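Local coordinates for Lin0012 protein (Listeria innocua, PDB 3K17), which probably phosphorylates phosphomevalonate with ATP, as a GHMP-family kinase of the mevalonate pathway to isopentenyl diphosphate, at residues P211-P223 with V336-F349. Numbering follows the deposited sequence.
Sequences PVPTFSVGWTGTP and VNEWEKLGIKHLPF
Trp-219 and Lys-345 pair through both backbone N-H···O bonds, Trp-219 N giving to Lys-345 O at 2.8 Å, making the short strand 345-346 an outermost strand of a four-stranded antiparallel sheet. Their side chains share a face, Lys-345 CB meeting the Trp-219 indole at its edge, near its plane (CE3 4.1 Å). Further along, Val-217 O takes Leu-347 N in a nearly straight bond (172°) and a weak one from His-346 ND1, while a water links Val-217 N to Leu-347 O. On the opposite face, the six-membered ring of Trp-339 lies against the backbone at Val-217 and Gly-218, CZ3 standing 3.5 Å from Gly-218 N and CH2 reaching Ser-216 CB; Ile-344 CG2 meets Gly-218 CA. Trp-339 NE1 is anchored on Leu-300 O of helix 295-306. Val-217 CG1, anti to the backbone N (chi1 -178°), meets Leu-347 CB, while CG2 packs on Phe-349 CB at 3.8 Å. Phe-215 turns its edge onto the Phe-349 face in a T-shaped stack, CD2 over the ring centre and the planes at 67°. Trp-339 packing thus joins helix 329-341 to the sheet, whereas hydrogen bonds and apolar packing together hold the chain after it.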
ATOM      1  N   PRO A 211      30.257 -46.379  -6.158  1.00 25.26           N
ATOM      2  CA  PRO A 211      30.063 -47.649  -6.861  1.00 25.38           C
ATOM      3  C   PRO A 211      31.098 -47.804  -7.971  1.00 25.99           C
ATOM      4  O   PRO A 211      31.610 -46.808  -8.506  1.00 23.77           O
ATOM      5  CB  PRO A 211      28.646 -47.525  -7.418  1.00 23.79           C
ATOM      6  CG  PRO A 211      27.977 -46.618  -6.439  1.00 24.36           C
ATOM      7  CD  PRO A 211      29.032 -45.568  -6.206  1.00 23.98           C
ATOM      8  N   VAL A 212      31.406 -49.052  -8.315  1.00 24.86           N
ATOM      9  CA  VAL A 212      32.377 -49.326  -9.366  1.00 23.72           C
ATOM     10  C   VAL A 212      31.806 -49.007 -10.748  1.00 22.30           C
ATOM     11  O   VAL A 212      32.520 -48.487 -11.603  1.00 25.50           O
ATOM     12  CB  VAL A 212      32.856 -50.813  -9.334  1.00 24.59           C
ATOM     13  CG1 VAL A 212      33.789 -51.094 -10.520  1.00 21.98           C
ATOM     14  CG2 VAL A 212      33.603 -51.094  -8.027  1.00 19.86           C
ATOM     15  N   PRO A 213      30.520 -49.318 -10.989  1.00 21.79           N
ATOM     16  CA  PRO A 213      29.923 -49.027 -12.299  1.00 23.25           C
ATOM     17  C   PRO A 213      30.099 -47.550 -12.652  1.00 23.16           C
ATOM     18  O   PRO A 213      29.895 -46.682 -11.807  1.00 24.36           O
ATOM     19  CB  PRO A 213      28.452 -49.390 -12.098  1.00 22.71           C
ATOM     20  CG  PRO A 213      28.511 -50.482 -11.070  1.00 23.33           C
ATOM     21  CD  PRO A 213      29.534 -49.955 -10.097  1.00 21.64           C
ATOM     22  N   THR A 214      30.485 -47.267 -13.891  1.00 23.30           N
ATOM     23  CA  THR A 214      30.686 -45.882 -14.329  1.00 22.52           C
ATOM     24  C   THR A 214      29.404 -45.059 -14.171  1.00 21.40           C
ATOM     25  O   THR A 214      28.327 -45.483 -14.583  1.00 23.30           O
ATOM     26  CB  THR A 214      31.121 -45.813 -15.818  1.00 22.18           C
ATOM     27  OG1 THR A 214      32.348 -46.527 -15.997  1.00 21.46           O
ATOM     28  CG2 THR A 214      31.344 -44.352 -16.248  1.00 20.45           C
ATOM     29  N   PHE A 215      29.534 -43.875 -13.584  1.00 22.65           N
ATOM     30  CA  PHE A 215      28.396 -42.976 -13.381  1.00 21.40           C
ATOM     31  C   PHE A 215      28.388 -41.910 -14.483  1.00 22.44           C
ATOM     32  O   PHE A 215      29.376 -41.200 -14.677  1.00 23.30           O
ATOM     33  CB  PHE A 215      28.516 -42.296 -12.018  1.00 18.47           C
ATOM     34  CG  PHE A 215      27.292 -41.521 -11.605  1.00 19.26           C
ATOM     35  CD1 PHE A 215      26.093 -42.176 -11.341  1.00 15.08           C
ATOM     36  CD2 PHE A 215      27.359 -40.142 -11.417  1.00 18.94           C
ATOM     37  CE1 PHE A 215      24.982 -41.470 -10.886  1.00 17.67           C
ATOM     38  CE2 PHE A 215      26.251 -39.426 -10.964  1.00 15.82           C
ATOM     39  CZ  PHE A 215      25.064 -40.087 -10.696  1.00 16.33           C
ATOM     40  N   SER A 216      27.274 -41.794 -15.198  1.00 21.06           N
ATOM     41  CA  SER A 216      27.166 -40.810 -16.269  1.00 21.25           C
ATOM     42  C   SER A 216      26.118 -39.740 -15.960  1.00 19.91           C
ATOM     43  O   SER A 216      25.044 -40.045 -15.442  1.00 20.83           O
ATOM     44  CB  SER A 216      26.817 -41.510 -17.587  1.00 20.93           C
ATOM     45  OG  SER A 216      27.879 -42.347 -18.015  1.00 22.36           O
ATOM     46  N   VAL A 217      26.444 -38.488 -16.274  1.00 18.88           N
ATOM     47  CA  VAL A 217      25.535 -37.367 -16.034  1.00 18.01           C
ATOM     48  C   VAL A 217      25.146 -36.703 -17.356  1.00 17.72           C
ATOM     49  O   VAL A 217      26.008 -36.348 -18.157  1.00 16.42           O
ATOM     50  CB  VAL A 217      26.188 -36.301 -15.112  1.00 18.70           C
ATOM     51  CG1 VAL A 217      25.203 -35.159 -14.835  1.00 17.23           C
ATOM     52  CG2 VAL A 217      26.630 -36.950 -13.801  1.00 16.31           C
ATOM     53  N   GLY A 218      23.846 -36.555 -17.586  1.00 18.65           N
ATOM     54  CA  GLY A 218      23.379 -35.930 -18.815  1.00 18.19           C
ATOM     55  C   GLY A 218      22.356 -34.827 -18.573  1.00 17.67           C
ATOM     56  O   GLY A 218      21.311 -35.071 -17.980  1.00 18.36           O
ATOM     57  N   TRP A 219      22.657 -33.615 -19.030  1.00 17.22           N
ATOM     58  CA  TRP A 219      21.756 -32.471 -18.865  1.00 16.59           C
ATOM     59  C   TRP A 219      20.753 -32.419 -20.017  1.00 16.33           C
ATOM     60  O   TRP A 219      21.140 -32.375 -21.183  1.00 17.80           O
ATOM     61  CB  TRP A 219      22.564 -31.173 -18.821  1.00 14.38           C
ATOM     62  CG  TRP A 219      21.729 -29.948 -18.586  1.00 13.60           C
ATOM     63  CD1 TRP A 219      20.846 -29.740 -17.565  1.00 11.19           C
ATOM     64  CD2 TRP A 219      21.768 -28.728 -19.340  1.00 14.61           C
ATOM     65  NE1 TRP A 219      20.339 -28.466 -17.632  1.00 15.30           N
ATOM     66  CE2 TRP A 219      20.891 -27.818 -18.710  1.00 13.82           C
ATOM     67  CE3 TRP A 219      22.472 -28.307 -20.483  1.00 16.90           C
ATOM     68  CZ2 TRP A 219      20.688 -26.511 -19.183  1.00 14.22           C
ATOM     69  CZ3 TRP A 219      22.272 -26.999 -20.957  1.00 14.78           C
ATOM     70  CH2 TRP A 219      21.388 -26.118 -20.300  1.00 13.29           C
ATOM     71  N   THR A 220      19.467 -32.417 -19.689  1.00 18.30           N
ATOM     72  CA  THR A 220      18.428 -32.400 -20.707  1.00 20.00           C
ATOM     73  C   THR A 220      18.239 -31.031 -21.340  1.00 21.24           C
ATOM     74  O   THR A 220      17.460 -30.890 -22.282  1.00 21.81           O
ATOM     75  CB  THR A 220      17.076 -32.848 -20.135  1.00 20.37           C
ATOM     76  OG1 THR A 220      16.635 -31.890 -19.167  1.00 21.71           O
ATOM     77  CG2 THR A 220      17.196 -34.215 -19.483  1.00 20.98           C
ATOM     78  N   GLY A 221      18.931 -30.025 -20.809  1.00 20.61           N
ATOM     79  CA  GLY A 221      18.835 -28.679 -21.356  1.00 22.37           C
ATOM     80  C   GLY A 221      17.491 -28.028 -21.118  1.00 24.60           C
ATOM     81  O   GLY A 221      17.105 -27.079 -21.807  1.00 25.71           O
ATOM     82  N   THR A 222      16.774 -28.541 -20.131  1.00 24.79           N
ATOM     83  CA  THR A 222      15.459 -28.025 -19.798  1.00 27.67           C
ATOM     84  C   THR A 222      15.445 -27.570 -18.347  1.00 30.02           C
ATOM     85  O   THR A 222      15.496 -28.385 -17.427  1.00 27.21           O
ATOM     86  CB  THR A 222      14.386 -29.109 -19.993  1.00 28.97           C
ATOM     87  OG1 THR A 222      14.503 -29.662 -21.311  1.00 30.61           O
ATOM     88  CG2 THR A 222      12.992 -28.526 -19.802  1.00 31.03           C
ATOM     89  N   PRO A 223      15.436 -26.251 -18.122  1.00 33.33           N
ATOM     90  CA  PRO A 223      15.413 -25.797 -16.732  1.00 36.71           C
ATOM     91  C   PRO A 223      14.092 -26.193 -16.083  1.00 37.88           C
ATOM     92  O   PRO A 223      13.074 -26.332 -16.758  1.00 38.68           O
ATOM     93  CB  PRO A 223      15.590 -24.291 -16.866  1.00 36.74           C
ATOM     94  CG  PRO A 223      16.545 -24.202 -18.036  1.00 36.74           C
ATOM     95  CD  PRO A 223      15.910 -25.177 -19.014  1.00 35.23           C
ATOM     96  N   VAL A 336      26.666 -42.373 -23.734  1.00 24.02           N
ATOM     97  CA  VAL A 336      26.842 -40.935 -23.893  1.00 24.47           C
ATOM     98  C   VAL A 336      26.655 -40.503 -25.353  1.00 26.89           C
ATOM     99  O   VAL A 336      26.043 -39.472 -25.626  1.00 25.30           O
ATOM    100  CB  VAL A 336      28.241 -40.495 -23.400  1.00 25.54           C
ATOM    101  CG1 VAL A 336      28.531 -39.054 -23.825  1.00 26.35           C
ATOM    102  CG2 VAL A 336      28.304 -40.604 -21.879  1.00 26.14           C
ATOM    103  N   ASN A 337      27.180 -41.290 -26.289  1.00 28.27           N
ATOM    104  CA  ASN A 337      27.044 -40.967 -27.707  1.00 30.17           C
ATOM    105  C   ASN A 337      25.567 -40.948 -28.100  1.00 30.11           C
ATOM    106  O   ASN A 337      25.131 -40.083 -28.859  1.00 30.08           O
ATOM    107  CB  ASN A 337      27.815 -41.978 -28.565  1.00 32.00           C
ATOM    108  CG  ASN A 337      27.641 -41.730 -30.060  1.00 37.13           C
ATOM    109  OD1 ASN A 337      26.718 -42.252 -30.683  1.00 39.03           O
ATOM    110  ND2 ASN A 337      28.525 -40.916 -30.636  1.00 36.50           N
ATOM    111  N   GLU A 338      24.800 -41.902 -27.580  1.00 29.12           N
ATOM    112  CA  GLU A 338      23.371 -41.963 -27.865  1.00 29.52           C
ATOM    113  C   GLU A 338      22.663 -40.742 -27.278  1.00 27.06           C
ATOM    114  O   GLU A 338      21.786 -40.154 -27.918  1.00 25.26           O
ATOM    115  CB  GLU A 338      22.767 -43.240 -27.286  1.00 33.48           C
ATOM    116  CG  GLU A 338      23.175 -44.492 -28.039  1.00 40.08           C
ATOM    117  CD  GLU A 338      22.890 -44.378 -29.528  1.00 44.68           C
ATOM    118  OE1 GLU A 338      21.730 -44.086 -29.893  1.00 47.42           O
ATOM    119  OE2 GLU A 338      23.827 -44.575 -30.333  1.00 46.59           O
ATOM    120  N   TRP A 339      23.048 -40.361 -26.060  1.00 22.57           N
ATOM    121  CA  TRP A 339      22.451 -39.197 -25.409  1.00 21.82           C
ATOM    122  C   TRP A 339      22.693 -37.936 -26.242  1.00 20.74           C
ATOM    123  O   TRP A 339      21.774 -37.163 -26.490  1.00 20.67           O
ATOM    124  CB  TRP A 339      23.062 -38.956 -24.021  1.00 18.98           C
ATOM    125  CG  TRP A 339      22.632 -39.894 -22.926  1.00 19.72           C
ATOM    126  CD1 TRP A 339      21.679 -40.871 -22.993  1.00 18.64           C
ATOM    127  CD2 TRP A 339      23.116 -39.899 -21.572  1.00 21.82           C
ATOM    128  NE1 TRP A 339      21.536 -41.480 -21.766  1.00 19.56           N
ATOM    129  CE2 TRP A 339      22.406 -40.903 -20.877  1.00 20.10           C
ATOM    130  CE3 TRP A 339      24.080 -39.151 -20.883  1.00 19.95           C
ATOM    131  CZ2 TRP A 339      22.627 -41.175 -19.526  1.00 18.99           C
ATOM    132  CZ3 TRP A 339      24.300 -39.423 -19.536  1.00 20.12           C
ATOM    133  CH2 TRP A 339      23.575 -40.428 -18.875  1.00 19.56           C
ATOM    134  N   GLU A 340      23.939 -37.739 -26.663  1.00 20.26           N
ATOM    135  CA  GLU A 340      24.314 -36.548 -27.413  1.00 22.93           C
ATOM    136  C   GLU A 340      23.591 -36.361 -28.737  1.00 24.50           C
ATOM    137  O   GLU A 340      23.344 -35.229 -29.152  1.00 24.17           O
ATOM    138  CB  GLU A 340      25.824 -36.514 -27.636  1.00 21.78           C
ATOM    139  CG  GLU A 340      26.620 -36.473 -26.351  1.00 27.24           C
ATOM    140  CD  GLU A 340      28.109 -36.365 -26.596  1.00 28.77           C
ATOM    141  OE1 GLU A 340      28.632 -37.112 -27.447  1.00 32.65           O
ATOM    142  OE2 GLU A 340      28.759 -35.538 -25.929  1.00 32.08           O
ATOM    143  N   LYS A 341      23.253 -37.459 -29.407  1.00 25.59           N
ATOM    144  CA  LYS A 341      22.538 -37.351 -30.669  1.00 26.83           C
ATOM    145  C   LYS A 341      21.112 -36.900 -30.384  1.00 26.32           C
ATOM    146  O   LYS A 341      20.392 -36.454 -31.281  1.00 26.32           O
ATOM    147  CB  LYS A 341      22.522 -38.696 -31.398  1.00 29.95           C
ATOM    148  CG  LYS A 341      23.887 -39.174 -31.856  1.00 30.89           C
ATOM    149  CD  LYS A 341      23.782 -40.504 -32.607  1.00 36.33           C
ATOM    150  CE  LYS A 341      23.151 -41.590 -31.736  1.00 38.69           C
ATOM    151  NZ  LYS A 341      23.109 -42.926 -32.410  1.00 40.29           N
ATOM    152  N   LEU A 342      20.706 -37.015 -29.125  1.00 24.62           N
ATOM    153  CA  LEU A 342      19.363 -36.616 -28.729  1.00 25.15           C
ATOM    154  C   LEU A 342      19.330 -35.166 -28.243  1.00 24.19           C
ATOM    155  O   LEU A 342      18.266 -34.641 -27.915  1.00 25.63           O
ATOM    156  CB  LEU A 342      18.844 -37.553 -27.633  1.00 25.47           C
ATOM    157  CG  LEU A 342      18.705 -39.024 -28.048  1.00 27.69           C
ATOM    158  CD1 LEU A 342      18.341 -39.888 -26.835  1.00 27.94           C
ATOM    159  CD2 LEU A 342      17.636 -39.147 -29.132  1.00 28.21           C
ATOM    160  N   GLY A 343      20.494 -34.520 -28.198  1.00 22.77           N
ATOM    161  CA  GLY A 343      20.549 -33.139 -27.747  1.00 20.77           C
ATOM    162  C   GLY A 343      20.908 -32.972 -26.275  1.00 20.87           C
ATOM    163  O   GLY A 343      20.981 -31.848 -25.764  1.00 17.69           O
ATOM    164  N   ILE A 344      21.124 -34.094 -25.592  1.00 20.63           N
ATOM    165  CA  ILE A 344      21.492 -34.091 -24.177  1.00 18.67           C
ATOM    166  C   ILE A 344      22.967 -33.718 -24.047  1.00 18.98           C
ATOM    167  O   ILE A 344      23.798 -34.201 -24.812  1.00 19.90           O
ATOM    168  CB  ILE A 344      21.254 -35.500 -23.558  1.00 20.81           C
ATOM    169  CG1 ILE A 344      19.749 -35.784 -23.486  1.00 16.30           C
ATOM    170  CG2 ILE A 344      21.911 -35.597 -22.177  1.00 17.08           C
ATOM    171  CD1 ILE A 344      19.411 -37.273 -23.402  1.00 19.40           C
ATOM    172  N   LYS A 345      23.294 -32.838 -23.104  1.00 19.42           N
ATOM    173  CA  LYS A 345      24.686 -32.452 -22.914  1.00 20.90           C
ATOM    174  C   LYS A 345      25.338 -33.313 -21.843  1.00 20.68           C
ATOM    175  O   LYS A 345      24.877 -33.361 -20.703  1.00 19.48           O
ATOM    176  CB  LYS A 345      24.824 -30.976 -22.507  1.00 22.77           C
ATOM    177  CG  LYS A 345      26.274 -30.568 -22.284  1.00 23.40           C
ATOM    178  CD  LYS A 345      26.451 -29.090 -21.937  1.00 30.42           C
ATOM    179  CE  LYS A 345      26.112 -28.194 -23.119  1.00 32.39           C
ATOM    180  NZ  LYS A 345      26.797 -28.680 -24.359  1.00 37.08           N
ATOM    181  N   HIS A 346      26.412 -33.994 -22.223  1.00 20.05           N
ATOM    182  CA  HIS A 346      27.148 -34.843 -21.299  1.00 21.69           C
ATOM    183  C   HIS A 346      27.933 -33.956 -20.336  1.00 20.82           C
ATOM    184  O   HIS A 346      28.554 -32.986 -20.755  1.00 20.26           O
ATOM    185  CB  HIS A 346      28.118 -35.736 -22.091  1.00 22.93           C
ATOM    186  CG  HIS A 346      29.020 -36.579 -21.241  1.00 23.94           C
ATOM    187  ND1 HIS A 346      28.559 -37.339 -20.186  1.00 24.80           N
ATOM    188  CD2 HIS A 346      30.344 -36.843 -21.342  1.00 24.34           C
ATOM    189  CE1 HIS A 346      29.559 -38.038 -19.680  1.00 23.51           C
ATOM    190  NE2 HIS A 346      30.654 -37.756 -20.364  1.00 24.61           N
ATOM    191  N   LEU A 347      27.884 -34.269 -19.044  1.00 19.13           N
ATOM    192  CA  LEU A 347      28.652 -33.503 -18.069  1.00 19.41           C
ATOM    193  C   LEU A 347      29.684 -34.448 -17.435  1.00 20.27           C
ATOM    194  O   LEU A 347      29.376 -35.168 -16.475  1.00 19.00           O
ATOM    195  CB  LEU A 347      27.731 -32.911 -16.984  1.00 20.14           C
ATOM    196  CG  LEU A 347      26.617 -31.953 -17.443  1.00 22.96           C
ATOM    197  CD1 LEU A 347      25.899 -31.356 -16.228  1.00 21.27           C
ATOM    198  CD2 LEU A 347      27.212 -30.835 -18.285  1.00 22.34           C
ATOM    199  N   PRO A 348      30.912 -34.489 -17.993  1.00 19.61           N
ATOM    200  CA  PRO A 348      31.984 -35.349 -17.471  1.00 20.21           C
ATOM    201  C   PRO A 348      31.968 -35.331 -15.941  1.00 21.63           C
ATOM    202  O   PRO A 348      32.009 -34.271 -15.319  1.00 20.36           O
ATOM    203  CB  PRO A 348      33.237 -34.722 -18.069  1.00 21.19           C
ATOM    204  CG  PRO A 348      32.736 -34.320 -19.461  1.00 17.95           C
ATOM    205  CD  PRO A 348      31.371 -33.718 -19.168  1.00 19.32           C
ATOM    206  N   PHE A 349      31.923 -36.515 -15.344  1.00 21.54           N
ATOM    207  CA  PHE A 349      31.812 -36.631 -13.900  1.00 20.26           C
ATOM    208  C   PHE A 349      32.884 -37.390 -13.128  1.00 21.31           C
ATOM    209  O   PHE A 349      33.470 -38.349 -13.608  1.00 21.24           O
ATOM    210  CB  PHE A 349      30.454 -37.278 -13.575  1.00 18.77           C
ATOM    211  CG  PHE A 349      30.297 -37.713 -12.128  1.00 20.48           C
ATOM    212  CD1 PHE A 349      29.650 -36.893 -11.206  1.00 19.02           C
ATOM    213  CD2 PHE A 349      30.802 -38.938 -11.693  1.00 20.82           C
ATOM    214  CE1 PHE A 349      29.510 -37.283  -9.874  1.00 19.15           C
ATOM    215  CE2 PHE A 349      30.667 -39.341 -10.355  1.00 19.69           C
ATOM    216  CZ  PHE A 349      30.021 -38.512  -9.447  1.00 20.36           C
TER
HETATM  217  O   HOH W   1      29.126 -37.964 -16.703  1.00 21.78           O